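Local coordinates for nuclear fusion protein BIK1 (Saccharomyces cerevisiae, PDB 6FC6) that binds microtubules and is required for nuclear fusion and for nuclear segregation in mitosis, here as its CAP-Gly domain with a Bim1 peptide, at residues 68-72 with 73-77. Sequence-based numbering, arbitrary orientation.
Sequences LFIQL and QKVAS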
ATOM      1  N   LEU A  68       0.165  -4.969  -2.847  1.00 17.78           N
ATOM      2  CA  LEU A  68      -0.912  -5.298  -1.882  1.00 17.09           C
ATOM      3  C   LEU A  68      -1.615  -4.022  -1.376  1.00 18.17           C
ATOM      4  O   LEU A  68      -0.946  -3.002  -1.131  1.00 19.16           O
ATOM      5  CB  LEU A  68      -0.294  -6.007  -0.699  1.00 18.68           C
ATOM      6  CG  LEU A  68      -1.239  -6.577   0.353  1.00 22.06           C
ATOM      7  CD1 LEU A  68      -2.014  -7.772  -0.257  1.00 25.84           C
ATOM      8  CD2 LEU A  68      -0.454  -7.002   1.578  1.00 22.86           C
ATOM      9  N   PHE A  69      -2.940  -4.059  -1.307  1.00 19.00           N
ATOM     10  CA  PHE A  69      -3.731  -2.991  -0.717  1.00 19.71           C
ATOM     11  C   PHE A  69      -3.983  -3.374   0.723  1.00 20.61           C
ATOM     12  O   PHE A  69      -4.534  -4.433   0.949  1.00 23.33           O
ATOM     13  CB  PHE A  69      -5.062  -2.757  -1.409  1.00 19.90           C
ATOM     14  CG  PHE A  69      -4.916  -2.183  -2.769  1.00 22.44           C
ATOM     15  CD1 PHE A  69      -4.592  -0.826  -2.933  1.00 23.07           C
ATOM     16  CD2 PHE A  69      -5.068  -2.972  -3.909  1.00 24.43           C
ATOM     17  CE1 PHE A  69      -4.419  -0.272  -4.185  1.00 23.25           C
ATOM     18  CE2 PHE A  69      -4.875  -2.417  -5.170  1.00 26.62           C
ATOM     19  CZ  PHE A  69      -4.560  -1.049  -5.312  1.00 25.80           C
ATOM     20  N   ILE A  70      -3.623  -2.521   1.682  1.00 21.34           N
ATOM     21  CA  ILE A  70      -3.840  -2.781   3.102  1.00 22.61           C
ATOM     22  C   ILE A  70      -4.684  -1.651   3.661  1.00 22.15           C
ATOM     23  O   ILE A  70      -4.422  -0.510   3.339  1.00 20.61           O
ATOM     24  CB  ILE A  70      -2.546  -2.787   3.872  1.00 26.11           C
ATOM     25  CG1 ILE A  70      -1.581  -3.812   3.267  1.00 31.02           C
ATOM     26  CG2 ILE A  70      -2.833  -3.147   5.367  1.00 30.57           C
ATOM     27  CD1 ILE A  70      -0.165  -3.734   3.830  1.00 31.24           C
ATOM     28  N   GLN A  71      -5.638  -1.958   4.520  1.00 23.16           N
ATOM     29  CA  GLN A  71      -6.478  -0.896   5.128  1.00 24.88           C
ATOM     30  C   GLN A  71      -5.581   0.062   5.846  1.00 21.16           C
ATOM     31  O   GLN A  71      -4.673  -0.356   6.590  1.00 23.39           O
ATOM     32  CB  GLN A  71      -7.439  -1.490   6.122  1.00 29.54           C
ATOM     33  CG  GLN A  71      -8.485  -2.383   5.487  1.00 35.14           C
ATOM     34  CD  GLN A  71      -9.500  -2.832   6.538  1.00 46.14           C
ATOM     35  OE1 GLN A  71      -9.178  -2.949   7.715  1.00 57.69           O
ATOM     36  NE2 GLN A  71     -10.718  -3.077   6.114  1.00 51.04           N
ATOM     37  N   LEU A  72      -5.711   1.325   5.507  1.00 20.20           N
ATOM     38  CA  LEU A  72      -4.803   2.339   5.993  1.00 22.78           C
ATOM     39  C   LEU A  72      -4.649   2.343   7.526  1.00 24.74           C
ATOM     40  O   LEU A  72      -3.554   2.584   8.038  1.00 23.38           O
ATOM     41  CB  LEU A  72      -5.216   3.693   5.487  1.00 24.41           C
ATOM     42  CG  LEU A  72      -4.396   4.878   5.976  1.00 25.12           C
ATOM     43  CD1 LEU A  72      -2.948   4.777   5.495  1.00 24.80           C
ATOM     44  CD2 LEU A  72      -5.036   6.180   5.520  1.00 25.81           C
ATOM     45  N   GLN A  73      -5.727   2.104   8.245  1.00 26.42           N
ATOM     46  CA  GLN A  73      -5.669   2.142   9.715  1.00 29.46           C
ATOM     47  C   GLN A  73      -4.704   1.134  10.282  1.00 29.77           C
ATOM     48  O   GLN A  73      -4.114   1.358  11.360  1.00 29.62           O
ATOM     49  CB  GLN A  73      -7.058   2.013  10.347  1.00 34.87           C
ATOM     50  CG  GLN A  73      -7.877   0.835   9.851  1.00 39.94           C
ATOM     51  CD  GLN A  73      -8.729   1.180   8.619  1.00 50.32           C
ATOM     52  OE1 GLN A  73      -8.434   2.097   7.810  1.00 43.37           O
ATOM     53  NE2 GLN A  73      -9.817   0.442   8.476  1.00 61.45           N
ATOM     54  N   LYS A  74      -4.505   0.012   9.570  1.00 28.44           N
ATOM     55  CA  LYS A  74      -3.575  -1.010  10.024  1.00 29.16           C
ATOM     56  C   LYS A  74      -2.138  -0.618   9.945  1.00 26.98           C
ATOM     57  O   LYS A  74      -1.300  -1.138  10.641  1.00 25.66           O
ATOM     58  CB  LYS A  74      -3.773  -2.310   9.229  1.00 37.24           C
ATOM     59  CG  LYS A  74      -5.142  -2.932   9.456  1.00 40.51           C
ATOM     60  CD  LYS A  74      -5.276  -4.142   8.582  1.00 48.16           C
ATOM     61  CE  LYS A  74      -6.693  -4.692   8.604  1.00 61.65           C
ATOM     62  NZ  LYS A  74      -6.873  -5.777   7.581  1.00 67.09           N
ATOM     63  N   VAL A  75      -1.794   0.315   9.068  1.00 26.36           N
ATOM     64  CA  VAL A  75      -0.390   0.708   8.895  1.00 25.57           C
ATOM     65  C   VAL A  75      -0.123   2.188   9.123  1.00 24.61           C
ATOM     66  O   VAL A  75       0.987   2.629   8.927  1.00 22.71           O
ATOM     67  CB  VAL A  75       0.155   0.253   7.514  1.00 26.21           C
ATOM     68  CG1 VAL A  75       0.213  -1.262   7.468  1.00 28.41           C
ATOM     69  CG2 VAL A  75      -0.707   0.801   6.383  1.00 26.16           C
ATOM     70  N   ALA A  76      -1.122   2.947   9.541  1.00 27.80           N
ATOM     71  CA  ALA A  76      -0.936   4.402   9.671  1.00 25.91           C
ATOM     72  C   ALA A  76       0.209   4.771  10.606  1.00 24.81           C
ATOM     73  O   ALA A  76       1.006   5.614  10.242  1.00 23.30           O
ATOM     74  CB  ALA A  76      -2.225   5.070  10.165  1.00 25.22           C
ATOM     75  N   SER A  77       0.308   4.139  11.785  1.00 23.69           N
ATOM     76  CA  SER A  77       1.414   4.492  12.684  1.00 26.98           C
ATOM     77  C   SER A  77       2.774   4.105  12.109  1.00 28.49           C
ATOM     78  O   SER A  77       3.762   4.866  12.249  1.00 27.85           O
ATOM     79  CB  SER A  77       1.232   3.919  14.103  1.00 31.41           C
ATOM     80  OG  SER A  77       1.043   2.533  14.023  1.00 37.58           O
TER
HETATM   81  O   HOH W   1      -6.219  -4.847   5.099  1.00 36.14           O
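A water gripped from two sides bridges the end of the strand to the first turn of the helix: it accepts from the NZ of K74 at 2.7 Å and from the backbone N of Q71 at 3.0 Å. Lysine suits the place because its chain, extended beyond CG, crosses Q71 obliquely and carries the ammonium to the water. Its CE, probably made slightly positive by that ammonium, lies 3.2 Å from the amide oxygen OE1 of Q71. A bend at chi2 (-89°) folds Q73 back toward the strand, leaving its NE2 3.5 Å from the OE1 of Q71, the amide planes 32° apart; uncharged glutamines suit this partly solvent-exposed surface.

The backbone makes the corner, with strand and helix axes at 88°. The N of K74 donates to the O of Q71 at 3.0 Å, and the N of V75 to the O of L72 at 3.1 Å. Buried, beta-branched I70 and V75 offer methyls to each other and to V40 and A38 of strand 37-41, while L72 turns to Y6 of helix 4-7. Q71 and K74 also pack on the bound peptide, so this SH3-like CAP-Gly corner borders the ligand with its polar side and the domain interior with its apolar one.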